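Local atomic coordinates of probable molybdopterin-guanine dinucleotide biosynthesis protein A (Aquifex aeolicus, PDB entry 2E8B), a protein that probably transfers a GMP moiety from GTP to Mo-molybdopterin, a magnesium-dependent step that forms the molybdopterin guanine dinucleotide cofactor. Residues V14-L20 with E97-L103; V74-E78 with T90-H94; T49-F54 with M110-L116; V42-V46 with L103-P108. One frame throughout, in Å; residues are numbered along the deposited sequence.

Contact 1 (V14-L20 with E97-L103); sequences VNTCYVL and EENVFVL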
loop_
_atom_site.group_PDB
_atom_site.type_symbol
_atom_site.label_atom_id
_atom_site.label_comp_id
_atom_site.label_asym_id
_atom_site.label_seq_id
_atom_site.Cartn_x
_atom_site.Cartn_y
_atom_site.Cartn_z
ATOM N N VAL A 14 -4.617 6.329 -13.037
ATOM C CA VAL A 14 -3.914 5.384 -12.183
ATOM C C VAL A 14 -4.706 4.088 -12.321
ATOM O O VAL A 14 -5.785 3.942 -11.745
ATOM C CB VAL A 14 -3.905 5.848 -10.705
ATOM C CG1 VAL A 14 -3.194 4.815 -9.837
ATOM C CG2 VAL A 14 -3.209 7.201 -10.588
ATOM N N ASN A 15 -4.178 3.160 -13.112
ATOM C CA ASN A 15 -4.849 1.890 -13.356
ATOM C C ASN A 15 -4.261 0.701 -12.607
ATOM O O ASN A 15 -4.819 -0.396 -12.654
ATOM C CB ASN A 15 -4.834 1.575 -14.855
ATOM C CG ASN A 15 -5.530 2.635 -15.681
ATOM O OD1 ASN A 15 -6.717 2.900 -15.497
ATOM N ND2 ASN A 15 -4.791 3.247 -16.601
ATOM N N THR A 16 -3.141 0.902 -11.916
ATOM C CA THR A 16 -2.519 -0.204 -11.199
ATOM C C THR A 16 -2.324 0.076 -9.712
ATOM O O THR A 16 -2.103 1.216 -9.301
ATOM C CB THR A 16 -1.160 -0.571 -11.832
ATOM O OG1 THR A 16 -0.181 0.413 -11.484
ATOM C CG2 THR A 16 -1.285 -0.611 -13.350
ATOM N N CYS A 17 -2.414 -0.980 -8.911
ATOM C CA CYS A 17 -2.262 -0.871 -7.468
ATOM C C CYS A 17 -1.386 -1.992 -6.923
ATOM O O CYS A 17 -1.458 -3.134 -7.385
ATOM C CB CYS A 17 -3.638 -0.929 -6.799
ATOM S SG CYS A 17 -3.671 -0.879 -4.981
ATOM N N TYR A 18 -0.570 -1.657 -5.930
ATOM C CA TYR A 18 0.309 -2.623 -5.294
ATOM C C TYR A 18 -0.111 -2.781 -3.845
ATOM O O TYR A 18 -0.139 -1.812 -3.098
ATOM C CB TYR A 18 1.752 -2.141 -5.364
ATOM C CG TYR A 18 2.282 -2.159 -6.764
ATOM C CD1 TYR A 18 2.064 -1.084 -7.615
ATOM C CD2 TYR A 18 2.940 -3.283 -7.264
ATOM C CE1 TYR A 18 2.478 -1.120 -8.936
ATOM C CE2 TYR A 18 3.364 -3.334 -8.587
ATOM C CZ TYR A 18 3.126 -2.247 -9.416
ATOM O OH TYR A 18 3.532 -2.279 -10.721
ATOM N N VAL A 19 -0.465 -4.006 -3.471
ATOM C CA VAL A 19 -0.876 -4.305 -2.108
ATOM C C VAL A 19 0.347 -4.869 -1.405
ATOM O O VAL A 19 0.874 -5.912 -1.798
ATOM C CB VAL A 19 -2.023 -5.339 -2.087
ATOM C CG1 VAL A 19 -2.356 -5.721 -0.656
ATOM C CG2 VAL A 19 -3.247 -4.768 -2.783
ATOM N N LEU A 20 0.801 -4.170 -0.370
ATOM C CA LEU A 20 1.989 -4.577 0.373
ATOM C C LEU A 20 1.693 -5.633 1.433
ATOM O O LEU A 20 0.992 -5.367 2.405
ATOM C CB LEU A 20 2.641 -3.348 1.022
ATOM C CG LEU A 20 2.910 -2.180 0.070
ATOM C CD1 LEU A 20 3.638 -1.058 0.803
ATOM C CD2 LEU A 20 3.750 -2.664 -1.104
ATOM N N GLU A 97 3.336 2.215 -15.131
ATOM C CA GLU A 97 2.753 3.527 -15.395
ATOM C C GLU A 97 3.471 4.540 -14.502
ATOM O O GLU A 97 4.131 4.157 -13.538
ATOM C CB GLU A 97 1.251 3.527 -15.096
ATOM C CG GLU A 97 0.440 2.535 -15.926
ATOM C CD GLU A 97 -1.056 2.776 -15.825
ATOM O OE1 GLU A 97 -1.569 2.888 -14.693
ATOM O OE2 GLU A 97 -1.726 2.848 -16.878
ATOM N N GLU A 98 3.339 5.824 -14.821
ATOM C CA GLU A 98 4.012 6.880 -14.063
ATOM C C GLU A 98 3.550 7.046 -12.617
ATOM O O GLU A 98 4.341 7.414 -11.746
ATOM C CB GLU A 98 3.870 8.219 -14.792
ATOM C CG GLU A 98 4.528 9.385 -14.071
ATOM C CD GLU A 98 6.001 9.143 -13.797
ATOM O OE1 GLU A 98 6.760 8.933 -14.766
ATOM O OE2 GLU A 98 6.399 9.163 -12.612
ATOM N N ASN A 99 2.273 6.792 -12.366
ATOM C CA ASN A 99 1.726 6.910 -11.021
ATOM C C ASN A 99 0.977 5.630 -10.681
ATOM O O ASN A 99 0.165 5.152 -11.472
ATOM C CB ASN A 99 0.779 8.109 -10.943
ATOM C CG ASN A 99 1.464 9.413 -11.284
ATOM O OD1 ASN A 99 2.413 9.823 -10.613
ATOM N ND2 ASN A 99 0.991 10.076 -12.335
ATOM N N VAL A 100 1.260 5.065 -9.511
ATOM C CA VAL A 100 0.597 3.838 -9.100
ATOM C C VAL A 100 0.071 3.960 -7.679
ATOM O O VAL A 100 0.587 4.746 -6.878
ATOM C CB VAL A 100 1.556 2.621 -9.180
ATOM C CG1 VAL A 100 2.081 2.464 -10.607
ATOM C CG2 VAL A 100 2.705 2.789 -8.197
ATOM N N PHE A 101 -0.975 3.199 -7.373
ATOM C CA PHE A 101 -1.532 3.235 -6.035
ATOM C C PHE A 101 -0.798 2.230 -5.156
ATOM O O PHE A 101 -0.345 1.181 -5.630
ATOM C CB PHE A 101 -3.028 2.910 -6.047
ATOM C CG PHE A 101 -3.771 3.509 -4.892
ATOM C CD1 PHE A 101 -3.842 2.847 -3.673
ATOM C CD2 PHE A 101 -4.342 4.775 -5.000
ATOM C CE1 PHE A 101 -4.465 3.437 -2.573
ATOM C CE2 PHE A 101 -4.966 5.375 -3.907
ATOM C CZ PHE A 101 -5.026 4.702 -2.689
ATOM N N VAL A 102 -0.665 2.571 -3.879
ATOM C CA VAL A 102 -0.005 1.714 -2.903
ATOM C C VAL A 102 -0.996 1.542 -1.766
ATOM O O VAL A 102 -1.556 2.518 -1.259
ATOM C CB VAL A 102 1.294 2.357 -2.379
ATOM C CG1 VAL A 102 1.879 1.512 -1.253
ATOM C CG2 VAL A 102 2.302 2.478 -3.515
ATOM N N LEU A 103 -1.211 0.295 -1.366
ATOM C CA LEU A 103 -2.187 -0.009 -0.336
ATOM C C LEU A 103 -1.654 -1.089 0.597
ATOM O O LEU A 103 -1.336 -2.192 0.157
ATOM C CB LEU A 103 -3.475 -0.477 -1.027
ATOM C CG LEU A 103 -4.797 -0.650 -0.289
ATOM C CD1 LEU A 103 -5.211 0.659 0.370
ATOM C CD2 LEU A 103 -5.862 -1.090 -1.296
HETATM O O HOH W 1 -1.007 2.967 -12.265
#

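Contact 2 (V74-E78 with T90-H94); sequences VVLDE and TALKH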
loop_
_atom_site.group_PDB
_atom_site.type_symbol
_atom_site.label_atom_id
_atom_site.label_comp_id
_atom_site.label_asym_id
_atom_site.label_seq_id
_atom_site.Cartn_x
_atom_site.Cartn_y
_atom_site.Cartn_z
ATOM N N VAL A 74 2.040 -12.025 -7.920
ATOM C CA VAL A 74 2.945 -11.539 -6.886
ATOM C C VAL A 74 4.209 -10.906 -7.444
ATOM O O VAL A 74 4.874 -11.482 -8.306
ATOM C CB VAL A 74 3.389 -12.689 -5.950
ATOM C CG1 VAL A 74 4.378 -12.166 -4.912
ATOM C CG2 VAL A 74 2.184 -13.316 -5.273
ATOM N N VAL A 75 4.531 -9.710 -6.962
ATOM C CA VAL A 75 5.753 -9.038 -7.371
ATOM C C VAL A 75 6.686 -9.320 -6.202
ATOM O O VAL A 75 6.420 -8.919 -5.071
ATOM C CB VAL A 75 5.546 -7.521 -7.562
ATOM C CG1 VAL A 75 6.878 -6.852 -7.857
ATOM C CG2 VAL A 75 4.578 -7.278 -8.718
ATOM N N LEU A 76 7.767 -10.038 -6.482
ATOM C CA LEU A 76 8.711 -10.447 -5.453
ATOM C C LEU A 76 9.639 -9.402 -4.845
ATOM O O LEU A 76 10.376 -8.711 -5.547
ATOM C CB LEU A 76 9.562 -11.604 -5.985
ATOM C CG LEU A 76 10.428 -12.346 -4.971
ATOM C CD1 LEU A 76 9.527 -13.115 -4.025
ATOM C CD2 LEU A 76 11.376 -13.294 -5.685
ATOM N N ASP A 77 9.587 -9.311 -3.520
ATOM C CA ASP A 77 10.440 -8.429 -2.734
ATOM C C ASP A 77 11.617 -9.363 -2.435
ATOM O O ASP A 77 11.496 -10.285 -1.623
ATOM C CB ASP A 77 9.708 -8.034 -1.448
ATOM C CG ASP A 77 10.614 -7.375 -0.423
ATOM O OD1 ASP A 77 11.850 -7.398 -0.596
ATOM O OD2 ASP A 77 10.076 -6.847 0.575
ATOM N N GLU A 78 12.742 -9.126 -3.102
ATOM C CA GLU A 78 13.918 -9.980 -2.965
ATOM C C GLU A 78 14.863 -9.662 -1.807
ATOM O O GLU A 78 15.863 -10.351 -1.611
ATOM C CB GLU A 78 14.693 -9.970 -4.287
ATOM C CG GLU A 78 13.789 -10.175 -5.500
ATOM C CD GLU A 78 14.523 -10.077 -6.823
ATOM O OE1 GLU A 78 15.198 -11.057 -7.205
ATOM O OE2 GLU A 78 14.427 -9.018 -7.477
ATOM N N THR A 90 10.105 -1.879 -4.232
ATOM C CA THR A 90 9.751 -3.011 -5.078
ATOM C C THR A 90 8.559 -2.694 -5.972
ATOM O O THR A 90 8.539 -3.066 -7.141
ATOM C CB THR A 90 9.435 -4.248 -4.226
ATOM O OG1 THR A 90 10.591 -4.584 -3.448
ATOM C CG2 THR A 90 9.063 -5.436 -5.112
ATOM N N ALA A 91 7.569 -1.998 -5.421
ATOM C CA ALA A 91 6.383 -1.637 -6.184
ATOM C C ALA A 91 6.722 -0.667 -7.316
ATOM O O ALA A 91 6.319 -0.873 -8.463
ATOM C CB ALA A 91 5.344 -1.003 -5.258
ATOM N N LEU A 92 7.468 0.385 -6.991
ATOM C CA LEU A 92 7.822 1.397 -7.981
ATOM C C LEU A 92 8.768 0.889 -9.060
ATOM O O LEU A 92 8.721 1.349 -10.202
ATOM C CB LEU A 92 8.407 2.620 -7.283
ATOM C CG LEU A 92 7.383 3.336 -6.399
ATOM C CD1 LEU A 92 8.041 4.490 -5.679
ATOM C CD2 LEU A 92 6.217 3.826 -7.253
ATOM N N LYS A 93 9.617 -0.065 -8.700
ATOM C CA LYS A 93 10.548 -0.652 -9.657
ATOM C C LYS A 93 9.746 -1.421 -10.713
ATOM O O LYS A 93 10.071 -1.401 -11.903
ATOM C CB LYS A 93 11.497 -1.597 -8.916
ATOM C CG LYS A 93 12.494 -2.352 -9.775
ATOM C CD LYS A 93 13.328 -3.268 -8.885
ATOM C CE LYS A 93 14.309 -4.106 -9.677
ATOM N NZ LYS A 93 15.110 -4.963 -8.762
ATOM N N HIS A 94 8.681 -2.081 -10.265
ATOM C CA HIS A 94 7.825 -2.870 -11.141
ATOM C C HIS A 94 6.837 -2.019 -11.934
ATOM O O HIS A 94 6.445 -2.390 -13.035
ATOM C CB HIS A 94 7.043 -3.896 -10.312
ATOM C CG HIS A 94 6.128 -4.762 -11.120
ATOM N ND1 HIS A 94 6.561 -5.880 -11.799
ATOM C CD2 HIS A 94 4.796 -4.675 -11.354
ATOM C CE1 HIS A 94 5.538 -6.447 -12.413
ATOM N NE2 HIS A 94 4.455 -5.734 -12.158
HETATM O O HOH W 2 12.708 -6.487 -4.523
#

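Contact 3 (T49-F54 with M110-L116); sequences TAKSVF and MKKETVL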
loop_
_atom_site.group_PDB
_atom_site.type_symbol
_atom_site.label_atom_id
_atom_site.label_comp_id
_atom_site.label_asym_id
_atom_site.label_seq_id
_atom_site.Cartn_x
_atom_site.Cartn_y
_atom_site.Cartn_z
ATOM N N THR A 49 -10.888 -5.368 -2.703
ATOM C CA THR A 49 -11.280 -3.969 -2.758
ATOM C C THR A 49 -10.486 -3.273 -3.864
ATOM O O THR A 49 -11.038 -2.522 -4.665
ATOM C CB THR A 49 -11.007 -3.263 -1.419
ATOM O OG1 THR A 49 -11.850 -3.828 -0.408
ATOM C CG2 THR A 49 -11.289 -1.772 -1.533
ATOM N N ALA A 50 -9.185 -3.535 -3.913
ATOM C CA ALA A 50 -8.331 -2.930 -4.924
ATOM C C ALA A 50 -8.786 -3.332 -6.328
ATOM O O ALA A 50 -8.874 -2.497 -7.229
ATOM C CB ALA A 50 -6.887 -3.355 -4.703
ATOM N N LYS A 51 -9.079 -4.615 -6.514
ATOM C CA LYS A 51 -9.514 -5.094 -7.821
ATOM C C LYS A 51 -10.814 -4.449 -8.281
ATOM O O LYS A 51 -11.090 -4.408 -9.480
ATOM C CB LYS A 51 -9.670 -6.617 -7.817
ATOM C CG LYS A 51 -8.366 -7.377 -8.028
ATOM C CD LYS A 51 -8.053 -7.665 -9.507
ATOM C CE LYS A 51 -7.784 -6.413 -10.344
ATOM N NZ LYS A 51 -9.005 -5.863 -10.989
ATOM N N SER A 52 -11.613 -3.946 -7.344
ATOM C CA SER A 52 -12.877 -3.313 -7.714
ATOM C C SER A 52 -12.637 -1.907 -8.253
ATOM O O SER A 52 -13.522 -1.305 -8.859
ATOM C CB SER A 52 -13.839 -3.254 -6.517
ATOM O OG SER A 52 -13.457 -2.290 -5.545
ATOM N N VAL A 53 -11.427 -1.403 -8.049
ATOM C CA VAL A 53 -11.061 -0.065 -8.501
ATOM C C VAL A 53 -10.019 -0.022 -9.626
ATOM O O VAL A 53 -10.092 0.838 -10.509
ATOM C CB VAL A 53 -10.522 0.780 -7.318
ATOM C CG1 VAL A 53 -9.961 2.106 -7.822
ATOM C CG2 VAL A 53 -11.633 1.026 -6.311
ATOM N N PHE A 54 -9.060 -0.945 -9.604
ATOM C CA PHE A 54 -7.988 -0.948 -10.599
ATOM C C PHE A 54 -7.986 -2.095 -11.605
ATOM O O PHE A 54 -8.404 -3.211 -11.296
ATOM C CB PHE A 54 -6.645 -0.922 -9.874
ATOM C CG PHE A 54 -6.505 0.220 -8.903
ATOM C CD1 PHE A 54 -6.215 1.503 -9.355
ATOM C CD2 PHE A 54 -6.688 0.012 -7.538
ATOM C CE1 PHE A 54 -6.105 2.569 -8.459
ATOM C CE2 PHE A 54 -6.581 1.065 -6.634
ATOM C CZ PHE A 54 -6.289 2.350 -7.097
ATOM N N MET A 110 -10.831 -1.203 5.085
ATOM C CA MET A 110 -10.712 -0.433 3.848
ATOM C C MET A 110 -11.929 -0.597 2.943
ATOM O O MET A 110 -12.505 -1.682 2.827
ATOM C CB MET A 110 -9.437 -0.833 3.086
ATOM C CG MET A 110 -9.169 -0.044 1.797
ATOM S SD MET A 110 -9.067 1.779 1.979
ATOM C CE MET A 110 -7.773 1.935 3.216
ATOM N N LYS A 111 -12.330 0.509 2.330
ATOM C CA LYS A 111 -13.463 0.532 1.416
ATOM C C LYS A 111 -13.021 1.231 0.145
ATOM O O LYS A 111 -12.154 2.098 0.173
ATOM C CB LYS A 111 -14.645 1.292 2.019
ATOM C CG LYS A 111 -15.487 0.479 2.977
ATOM C CD LYS A 111 -16.862 1.107 3.151
ATOM C CE LYS A 111 -17.801 0.164 3.894
ATOM N NZ LYS A 111 -19.199 0.677 3.948
ATOM N N LYS A 112 -13.626 0.851 -0.969
ATOM C CA LYS A 112 -13.272 1.441 -2.244
ATOM C C LYS A 112 -13.430 2.957 -2.254
ATOM O O LYS A 112 -12.634 3.654 -2.878
ATOM C CB LYS A 112 -14.127 0.824 -3.349
ATOM C CG LYS A 112 -15.611 1.118 -3.217
ATOM C CD LYS A 112 -16.419 0.372 -4.266
ATOM C CE LYS A 112 -15.962 0.725 -5.666
ATOM N NZ LYS A 112 -16.823 0.092 -6.709
ATOM N N GLU A 113 -14.447 3.474 -1.570
ATOM C CA GLU A 113 -14.659 4.921 -1.553
ATOM C C GLU A 113 -13.447 5.681 -1.028
ATOM O O GLU A 113 -13.163 6.792 -1.471
ATOM C CB GLU A 113 -15.888 5.288 -0.717
ATOM C CG GLU A 113 -17.199 4.774 -1.284
ATOM C CD GLU A 113 -17.654 3.486 -0.626
ATOM O OE1 GLU A 113 -16.847 2.540 -0.536
ATOM O OE2 GLU A 113 -18.828 3.422 -0.199
ATOM N N THR A 114 -12.732 5.081 -0.085
ATOM C CA THR A 114 -11.553 5.729 0.473
ATOM C C THR A 114 -10.475 5.804 -0.598
ATOM O O THR A 114 -9.817 6.834 -0.764
ATOM C CB THR A 114 -11.033 4.955 1.686
ATOM O OG1 THR A 114 -12.066 4.898 2.676
ATOM C CG2 THR A 114 -9.804 5.635 2.269
ATOM N N VAL A 115 -10.310 4.716 -1.343
ATOM C CA VAL A 115 -9.323 4.682 -2.408
ATOM C C VAL A 115 -9.690 5.701 -3.483
ATOM O O VAL A 115 -8.838 6.454 -3.960
ATOM C CB VAL A 115 -9.252 3.287 -3.045
ATOM C CG1 VAL A 115 -8.311 3.301 -4.239
ATOM C CG2 VAL A 115 -8.783 2.280 -2.010
ATOM N N LEU A 116 -10.968 5.732 -3.850
ATOM C CA LEU A 116 -11.437 6.650 -4.878
ATOM C C LEU A 116 -11.290 8.116 -4.474
ATOM O O LEU A 116 -10.988 8.960 -5.315
ATOM C CB LEU A 116 -12.890 6.336 -5.230
ATOM C CG LEU A 116 -13.093 4.969 -5.889
ATOM C CD1 LEU A 116 -14.565 4.766 -6.145
ATOM C CD2 LEU A 116 -12.303 4.878 -7.192
HETATM O O HOH W 3 -10.670 -3.773 1.997
#

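Contact 4 (V42-V46 with L103-P108); sequences VIERV and LSGDLP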
loop_
_atom_site.group_PDB
_atom_site.type_symbol
_atom_site.label_atom_id
_atom_site.label_comp_id
_atom_site.label_asym_id
_atom_site.label_seq_id
_atom_site.Cartn_x
_atom_site.Cartn_y
_atom_site.Cartn_z
ATOM N N VAL A 42 -7.890 -10.450 6.043
ATOM C CA VAL A 42 -7.762 -9.010 5.886
ATOM C C VAL A 42 -7.112 -8.646 4.551
ATOM O O VAL A 42 -7.661 -7.845 3.794
ATOM C CB VAL A 42 -6.941 -8.394 7.043
ATOM C CG1 VAL A 42 -6.656 -6.921 6.757
ATOM C CG2 VAL A 42 -7.708 -8.531 8.356
ATOM N N ILE A 43 -5.958 -9.234 4.240
ATOM C CA ILE A 43 -5.308 -8.892 2.977
ATOM C C ILE A 43 -6.155 -9.349 1.796
ATOM O O ILE A 43 -6.153 -8.721 0.734
ATOM C CB ILE A 43 -3.875 -9.483 2.862
ATOM C CG1 ILE A 43 -3.158 -8.836 1.672
ATOM C CG2 ILE A 43 -3.924 -10.993 2.679
ATOM C CD1 ILE A 43 -1.683 -9.187 1.562
ATOM N N GLU A 44 -6.885 -10.443 1.981
ATOM C CA GLU A 44 -7.756 -10.943 0.926
ATOM C C GLU A 44 -8.791 -9.863 0.622
ATOM O O GLU A 44 -9.066 -9.557 -0.540
ATOM C CB GLU A 44 -8.459 -12.222 1.387
ATOM C CG GLU A 44 -9.322 -12.886 0.328
ATOM C CD GLU A 44 -9.991 -14.153 0.841
ATOM O OE1 GLU A 44 -10.825 -14.061 1.762
ATOM O OE2 GLU A 44 -9.676 -15.242 0.325
ATOM N N ARG A 45 -9.354 -9.276 1.673
ATOM C CA ARG A 45 -10.349 -8.227 1.503
ATOM C C ARG A 45 -9.759 -6.982 0.849
ATOM O O ARG A 45 -10.390 -6.368 -0.016
ATOM C CB ARG A 45 -10.971 -7.851 2.849
ATOM C CG ARG A 45 -11.780 -8.967 3.499
ATOM C CD ARG A 45 -12.840 -8.403 4.437
ATOM N NE ARG A 45 -12.273 -7.751 5.615
ATOM C CZ ARG A 45 -11.777 -8.398 6.667
ATOM N NH1 ARG A 45 -11.775 -9.726 6.698
ATOM N NH2 ARG A 45 -11.282 -7.716 7.692
ATOM N N VAL A 46 -8.552 -6.605 1.259
ATOM C CA VAL A 46 -7.903 -5.428 0.693
ATOM C C VAL A 46 -7.664 -5.645 -0.796
ATOM O O VAL A 46 -7.849 -4.735 -1.602
ATOM C CB VAL A 46 -6.551 -5.138 1.377
ATOM C CG1 VAL A 46 -5.828 -4.010 0.655
ATOM C CG2 VAL A 46 -6.779 -4.761 2.833
ATOM N N LEU A 103 -1.211 0.295 -1.366
ATOM C CA LEU A 103 -2.187 -0.009 -0.336
ATOM C C LEU A 103 -1.654 -1.089 0.597
ATOM O O LEU A 103 -1.336 -2.192 0.157
ATOM C CB LEU A 103 -3.475 -0.477 -1.027
ATOM C CG LEU A 103 -4.797 -0.650 -0.289
ATOM C CD1 LEU A 103 -5.211 0.659 0.370
ATOM C CD2 LEU A 103 -5.862 -1.090 -1.296
ATOM N N SER A 104 -1.547 -0.768 1.884
ATOM C CA SER A 104 -1.067 -1.735 2.866
ATOM C C SER A 104 -2.066 -2.890 2.963
ATOM O O SER A 104 -3.279 -2.681 2.913
ATOM C CB SER A 104 -0.912 -1.059 4.231
ATOM O OG SER A 104 -0.379 -1.962 5.179
ATOM N N GLY A 105 -1.555 -4.109 3.101
ATOM C CA GLY A 105 -2.438 -5.260 3.190
ATOM C C GLY A 105 -2.999 -5.569 4.568
ATOM O O GLY A 105 -3.618 -6.617 4.756
ATOM N N ASP A 106 -2.811 -4.667 5.528
ATOM C CA ASP A 106 -3.299 -4.889 6.891
ATOM C C ASP A 106 -4.409 -3.934 7.341
ATOM O O ASP A 106 -4.535 -3.629 8.528
ATOM C CB ASP A 106 -2.124 -4.803 7.870
ATOM C CG ASP A 106 -1.509 -3.421 7.921
ATOM O OD1 ASP A 106 -1.945 -2.550 7.137
ATOM O OD2 ASP A 106 -0.590 -3.206 8.740
ATOM N N LEU A 107 -5.227 -3.480 6.398
ATOM C CA LEU A 107 -6.323 -2.558 6.696
ATOM C C LEU A 107 -7.657 -3.293 6.570
ATOM O O LEU A 107 -8.273 -3.317 5.505
ATOM C CB LEU A 107 -6.251 -1.373 5.735
ATOM C CG LEU A 107 -4.925 -0.615 5.893
ATOM C CD1 LEU A 107 -4.721 0.349 4.734
ATOM C CD2 LEU A 107 -4.913 0.126 7.224
ATOM N N PRO A 108 -8.130 -3.878 7.683
ATOM C CA PRO A 108 -9.375 -4.642 7.774
ATOM C C PRO A 108 -10.680 -3.945 7.419
ATOM O O PRO A 108 -11.667 -4.610 7.103
ATOM C CB PRO A 108 -9.360 -5.139 9.218
ATOM C CG PRO A 108 -8.716 -4.006 9.942
ATOM C CD PRO A 108 -7.563 -3.641 9.023
#

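Contact 1 (V14-L20 with E97-L103)
The Tyr18 ring meets Val100 at its edge, near the ring plane, with CE1 3.9 Å from Val100 CB. Phe101 O lies near the same plane, also at the rim. On the other face of the sheet, Cys17 SG stands obliquely to the Phe101 ring, 5.2 Å from its centroid. SG is anti to the backbone N (chi1 177°), which also brings it beside CB of Leu103. Outside the pair, the Tyr18 ring meets that of Tyr58, and the Phe101 ring meets that of Phe54. Strands 16-20 and 99-103 run parallel, as neighbours in the central sheet of the Rossmann-like GT-A fold. Four backbone bonds join them: Phe101 N to Thr16 O, Tyr18 N to Phe101 O, Leu103 N to Tyr18 O, and Leu20 N to Leu103 O. Leu20 is a predicted GTP-binding residue. Ahead of the strands, the Glu97 carboxylate takes two bonds from Asn15, both on syn lone pairs. Asn15 N gives to OE1 and Asn15 ND2 to OE2, each at 3.1 Å. The ND2 bond is nearly straight, at 169°, and lies in the amide plane. An alanine in place of Glu97 is likely to leave the Asn15 amide free to turn and its backbone N without this acceptor. A water accepts from Thr16 N and donates to Glu97 OE1 and to Asn99 O, 2.6 Å away.

Contact 2 (V74-E78 with T90-H94)
Strand 74-76 and helix 90-94 run steeply across each other, with 107° between their directions and axes 9.0 Å apart at the nearest point. Val75 and Thr90 carry the middle of the contact. Val75 points at the helix, CG1 lying between Thr90 and His94 and CG2 on the His94 ring. CG1 is anti to the backbone N (chi1 175°) and lies 3.8 Å from Thr90 CG2, also touching His94 CB. CG2 sits over the centre of one face of the His94 ring, a CH-pi contact with 3.6 Å to the centroid. Tyr58 meets the same ring edge-to-face. The two branches of Thr90 do different work. Its methyl CG2 packs against Leu76 O at 3.6 Å. Its hydroxyl OG1 bonds within the helix to Ile86 O and accepts from a water 3.0 Å away. That water also accepts from Glu78 N, so it bridges the helix to the chain just past the strand. At the exposed end, Glu78 OE2 and Lys93 NZ stand 4.3 Å apart. The charges are opposite, but the distance is too long for a salt bridge. Asp77 touches Thr90 only loosely. Its carboxylate is held by others: OD2 makes a salt bridge with Lys62, and OD1 accepts from Phe79 N. Val75 and Ala91 also reach Tyr18 of strand 16-22. Strand 74-76 pairs in parallel with strand 56-61, and helix 84-94 packs over the sheet as part of an alpha/beta nucleotide-binding fold. Asp77, just past the C-terminal end of the strand, is predicted to bind GTP.

Contact 3 (T49-F54 with M110-L116)
Val53 makes the apolar centre of this packing between the ends of two helices in the alpha/beta GT-A domain. It lies near the C-terminal end of helix 32-51 and faces the start of helix 112-120. Val53 CG1, anti to the backbone N (chi1 172°), meets Leu116 CD2 at 3.7 Å, the two side chains lying alongside each other, head to tail. Val53 CG2 touches CB of Lys112. Val115 CG1 reaches the Phe54 ring obliquely, 3.6 Å from CZ. Val53 CG1 also covers the centre of one face of that ring, and Val115 CG1 packs against both residues. Thr49 meets the helix start with its methyl, CG2 lying 3.6 Å from Lys112 N. In the next shell, the hydroxyl of Thr49 bonds to Arg45 O one turn back. Ser52 OG turns back to Thr49 O at 2.6 Å. Thr49 O takes the backbone N of Ser52 as well. The Lys112 chain leans along Ser52, and its NZ bonds to Thr5 OG1, tying in the N-terminal loop. Lys51 NZ bonds to Phe54 O at 2.7 Å, nearly in line with the carbonyl. A water lies 2.7 Å from Thr49 OG1 and 2.9 Å from Met110 O.

Contact 4 (V42-V46 with L103-P108)
Val46 and Leu103 meet tip to tip, CG1 to CD2 at 3.5 Å, where helix 32-51 packs on the end of strand 99-104. In this GT-A fold, the loop after that strand carries Asp106, predicted to bind magnesium and GTP. The packing is tight along Val42, Ile43 and Val46. The second methyl of Val46, CG2, lies 3.4 Å from Leu107 O. Val42 CG1, anti to the backbone N (chi1 172°), reaches into the turn of the loop, 3.5 Å from Pro108 N and close to Gly105 O. Val42 CG2 lies beside Pro108 CB, the two side chains pointing the same way. Ile43 lies against Gly105 with CA 3.3 Å from Gly105 O. A CB on Gly105 would clash with Ile43 CD1; its absence lets the helix come this close. The outer side is looser and polar. The Arg45 chain folds at its third torsion (-67°), bringing NH2 to bond Pro108 O at 3.2 Å. The oxygen is in the guanidinium plane, at its edge, and the N-H points to it at 163°. A leucine in place of Arg45 has no N-H to give, and would probably leave Pro108 O without its donor from the helix. Asp106, an exposed residue, starts its side chain away from the helix. Ser104 OG donates to Asp106 OD1 at 2.6 Å, from above the carboxylate plane.

Overall arrangement
Contact 1 is the hub, with contact 2 on one face of the sheet and contacts 3 and 4 on the other. Tyr18 packs on Ala91 of contact 2, CG to CB at 3.6 Å. Cys17 CB lies 3.3 Å from Phe54 CD2 of contact 3. Contacts 1 and 4 share Leu103, and Leu20 O is 2.9 Å from Gly105 N, a probable hydrogen bond. Contacts 3 and 4 use the same helix, 32-51, their centres about 11 Å apart. Contacts 2 and 3 do not touch. The predicted GTP site draws on three contacts: the side chain of Leu20 is about 8 Å from those of Asp77 and Asp106.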